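Local coordinates for PhiH1 repressor-like protein (Haloarcula marismortui ATCC 43049, PDB 3B73) that is of unknown function but, as a winged helix-turn-helix protein resembling a phage repressor, probably binds DNA and regulates transcription, at residues W14-E24 / L33-I41. Residues are numbered along the deposited sequence; the frame is centred on the assembly and turned at random.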
# COMPACT_ATOMS: atom_id res chain seq x y z
N TRP B 14 4.20 2.42 3.47
CA TRP B 14 5.62 2.28 3.22
C TRP B 14 6.06 0.85 3.40
O TRP B 14 7.04 0.41 2.82
CB TRP B 14 6.43 3.27 4.09
CG TRP B 14 5.90 4.66 3.88
CD1 TRP B 14 5.18 5.41 4.77
CD2 TRP B 14 5.94 5.42 2.65
NE1 TRP B 14 4.80 6.61 4.17
CE2 TRP B 14 5.26 6.63 2.88
CE3 TRP B 14 6.52 5.20 1.39
CZ2 TRP B 14 5.14 7.62 1.89
CZ3 TRP B 14 6.38 6.18 0.42
CH2 TRP B 14 5.70 7.37 0.68
N ASP B 15 5.30 0.12 4.20
CA ASP B 15 5.45 -1.33 4.30
C ASP B 15 5.38 -2.04 2.93
O ASP B 15 6.21 -2.91 2.66
CB ASP B 15 4.41 -1.91 5.26
CG ASP B 15 4.66 -1.47 6.70
OD1 ASP B 15 5.80 -1.04 7.00
OD2 ASP B 15 3.71 -1.52 7.51
N ASP B 16 4.40 -1.69 2.11
CA ASP B 16 4.23 -2.34 0.80
C ASP B 16 5.42 -1.95 -0.06
O ASP B 16 5.99 -2.79 -0.76
CB ASP B 16 2.92 -1.92 0.11
CG ASP B 16 1.74 -2.83 0.48
OD1 ASP B 16 1.82 -3.58 1.46
OD2 ASP B 16 0.70 -2.76 -0.20
N ARG B 17 5.79 -0.68 0.01
CA ARG B 17 6.93 -0.19 -0.76
C ARG B 17 8.20 -0.91 -0.36
O ARG B 17 8.93 -1.42 -1.21
CB ARG B 17 7.13 1.32 -0.58
CG ARG B 17 5.96 2.14 -1.08
CD ARG B 17 5.63 1.84 -2.53
NE ARG B 17 4.29 2.31 -2.75
CZ ARG B 17 3.24 1.52 -2.89
NH1 ARG B 17 3.37 0.21 -2.93
NH2 ARG B 17 2.05 2.06 -3.02
N ILE B 18 8.45 -0.99 0.94
CA ILE B 18 9.65 -1.69 1.38
C ILE B 18 9.60 -3.14 0.92
O ILE B 18 10.59 -3.64 0.41
CB ILE B 18 9.80 -1.63 2.88
CG1 ILE B 18 10.07 -0.18 3.31
CG2 ILE B 18 10.90 -2.59 3.33
CD1 ILE B 18 9.82 0.06 4.73
N LEU B 19 8.47 -3.81 1.10
CA LEU B 19 8.40 -5.21 0.67
C LEU B 19 8.67 -5.35 -0.83
O LEU B 19 9.40 -6.24 -1.25
CB LEU B 19 7.06 -5.85 1.03
CG LEU B 19 6.92 -6.24 2.49
CD1 LEU B 19 5.48 -6.55 2.79
CD2 LEU B 19 7.85 -7.43 2.85
N GLU B 20 8.10 -4.45 -1.63
CA GLU B 20 8.25 -4.47 -3.08
C GLU B 20 9.70 -4.25 -3.50
O GLU B 20 10.20 -4.89 -4.42
CB GLU B 20 7.34 -3.41 -3.73
CG GLU B 20 5.85 -3.77 -3.64
CD GLU B 20 4.91 -2.59 -3.85
OE1 GLU B 20 3.69 -2.84 -3.88
OE2 GLU B 20 5.37 -1.43 -3.98
N ILE B 21 10.38 -3.37 -2.79
CA ILE B 21 11.76 -3.07 -3.12
C ILE B 21 12.66 -4.24 -2.76
O ILE B 21 13.53 -4.63 -3.53
CB ILE B 21 12.25 -1.78 -2.42
CG1 ILE B 21 11.70 -0.56 -3.18
CG2 ILE B 21 13.77 -1.74 -2.39
CD1 ILE B 21 11.68 0.73 -2.33
N ILE B 22 12.45 -4.81 -1.58
CA ILE B 22 13.28 -5.93 -1.19
C ILE B 22 12.99 -7.15 -2.09
O ILE B 22 13.89 -7.88 -2.45
CB ILE B 22 13.09 -6.26 0.29
CG1 ILE B 22 13.66 -5.11 1.14
CG2 ILE B 22 13.75 -7.60 0.64
CD1 ILE B 22 13.55 -5.35 2.63
N HIS B 23 11.73 -7.34 -2.48
CA HIS B 23 11.38 -8.45 -3.36
C HIS B 23 12.18 -8.35 -4.66
O HIS B 23 12.72 -9.34 -5.14
CB HIS B 23 9.89 -8.48 -3.66
CG HIS B 23 9.52 -9.36 -4.82
ND1 HIS B 23 9.41 -10.73 -4.72
CD2 HIS B 23 9.22 -9.06 -6.11
CE1 HIS B 23 9.06 -11.24 -5.89
NE2 HIS B 23 8.94 -10.24 -6.75
N GLU B 24 12.26 -7.15 -5.21
CA GLU B 24 12.93 -6.98 -6.49
C GLU B 24 14.45 -6.95 -6.38
O GLU B 24 15.14 -7.43 -7.27
CB GLU B 24 12.41 -5.74 -7.23
CG GLU B 24 13.09 -4.44 -6.83
CD GLU B 24 12.80 -3.28 -7.79
OE1 GLU B 24 11.62 -3.08 -8.16
OE2 GLU B 24 13.75 -2.56 -8.15
N LEU B 33 17.45 1.80 1.42
CA LEU B 33 16.02 1.94 1.19
C LEU B 33 15.63 3.41 1.22
O LEU B 33 14.84 3.88 0.38
CB LEU B 33 15.22 1.16 2.22
CG LEU B 33 15.10 -0.33 1.92
CD1 LEU B 33 14.63 -1.07 3.16
CD2 LEU B 33 14.16 -0.57 0.73
N GLU B 34 16.19 4.12 2.20
CA GLU B 34 16.06 5.57 2.35
C GLU B 34 16.34 6.32 1.04
O GLU B 34 15.65 7.28 0.68
CB GLU B 34 17.02 6.04 3.46
CG GLU B 34 17.20 7.53 3.55
CD GLU B 34 15.87 8.21 3.75
OE1 GLU B 34 15.02 7.63 4.44
OE2 GLU B 34 15.69 9.32 3.20
N ASP B 35 17.35 5.86 0.32
CA ASP B 35 17.80 6.56 -0.88
C ASP B 35 16.92 6.35 -2.11
O ASP B 35 17.12 7.00 -3.12
CB ASP B 35 19.25 6.19 -1.19
CG ASP B 35 20.21 6.64 -0.10
OD1 ASP B 35 19.96 7.70 0.50
OD2 ASP B 35 21.22 5.94 0.15
N ARG B 36 15.95 5.44 -2.02
CA ARG B 36 15.00 5.22 -3.11
C ARG B 36 14.03 6.40 -3.26
O ARG B 36 13.64 7.03 -2.27
CB ARG B 36 14.23 3.94 -2.85
CG ARG B 36 15.04 2.70 -3.06
CD ARG B 36 15.25 2.51 -4.54
NE ARG B 36 15.05 1.11 -4.91
CZ ARG B 36 14.22 0.71 -5.87
NH1 ARG B 36 14.09 -0.58 -6.15
NH2 ARG B 36 13.54 1.61 -6.57
N ASP B 37 13.62 6.71 -4.50
CA ASP B 37 12.69 7.82 -4.71
C ASP B 37 11.34 7.49 -4.09
O ASP B 37 10.62 8.37 -3.61
CB ASP B 37 12.48 8.09 -6.21
CG ASP B 37 13.60 8.92 -6.81
OD1 ASP B 37 14.72 8.91 -6.26
OD2 ASP B 37 13.35 9.59 -7.84
N GLU B 38 11.05 6.19 -4.09
CA GLU B 38 9.75 5.67 -3.71
C GLU B 38 9.56 5.63 -2.21
O GLU B 38 8.45 5.38 -1.73
CB GLU B 38 9.58 4.25 -4.27
CG GLU B 38 9.64 4.19 -5.77
CD GLU B 38 11.03 3.84 -6.27
OE1 GLU B 38 12.00 4.01 -5.51
OE2 GLU B 38 11.14 3.39 -7.43
N ILE B 39 10.65 5.84 -1.47
CA ILE B 39 10.56 5.87 -0.02
C ILE B 39 10.58 7.32 0.46
O ILE B 39 11.56 8.02 0.25
CB ILE B 39 11.69 5.08 0.63
CG1 ILE B 39 11.68 3.61 0.15
CG2 ILE B 39 11.62 5.16 2.17
CD1 ILE B 39 10.33 2.90 0.29
N ARG B 40 9.49 7.78 1.06
CA ARG B 40 9.39 9.17 1.52
C ARG B 40 9.34 9.25 3.05
O ARG B 40 8.75 10.18 3.61
CB ARG B 40 8.14 9.82 0.92
CG ARG B 40 7.90 9.49 -0.56
CD ARG B 40 8.92 10.17 -1.46
NE ARG B 40 8.91 11.61 -1.21
CZ ARG B 40 9.91 12.43 -1.51
NH1 ARG B 40 11.02 11.97 -2.08
NH2 ARG B 40 9.80 13.73 -1.24
N ILE B 41 9.92 8.27 3.72
CA ILE B 41 10.08 8.35 5.17
C ILE B 41 11.57 8.30 5.49
O ILE B 41 12.38 7.94 4.62
CB ILE B 41 9.31 7.24 5.93
CG1 ILE B 41 9.69 5.86 5.40
CG2 ILE B 41 7.80 7.44 5.79
CD1 ILE B 41 9.17 4.70 6.24
O HOH W 1 6.02 5.09 -3.15
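W14 lays its indole against the loop that follows helix 30-34. I41 CG2 sits over one face of the five-membered ring, 3.6 Å from its centroid, in a CH-pi contact. I41 takes the less common first torsion, CG1 between backbone N and carbonyl carbon (chi1 54°). This leaves CG2 for the ring and lets CD1 reach back to W14 CB. Farther along the indole, W14 CH2 touches R40 CG at 3.3 Å; the touch is made by the aliphatic part of R40, not its guanidinium. The backbone O of E38 lies at the ring edge, near its plane, 3.1 Å from W14 CZ3. With an alanine here in place of W14 the indole is gone, and I41 CG2 and the R40 carbons would probably lose the surface they pack on, leaving the loop less firmly held to the helix.

One turn on, R17 and the E38 carbonyl share a water. It donates to E38 O and accepts a weak bond from R17 NE. R17 NH1 pairs with E20, and NH2 reaches D16 of the second subunit. Next to this water-mediated link, I39 CD1 touches both R17 CB and I21 CD1, 3.7 Å from each. I21 CG2 presses on L33 CD2 at 3.4 Å, tight for two carbons. L33 CD1 also meets I18 CG2.

I21 CG1 lies over one face of the R36 guanidinium. The bent R36 chain (chi2 -73°) carries NH1 to E24 OE2, 2.8 Å away, in a salt bridge with weak hydrogen-bond geometry. NH2 makes a similar weak bond to E38 OE1, completing a three-residue charge network. I18 and L33 also touch helix 43-55. The contact thus joins the first helix to the second helix and turn of a winged helix-turn-helix domain, where helix 43-55 is probably the recognition helix.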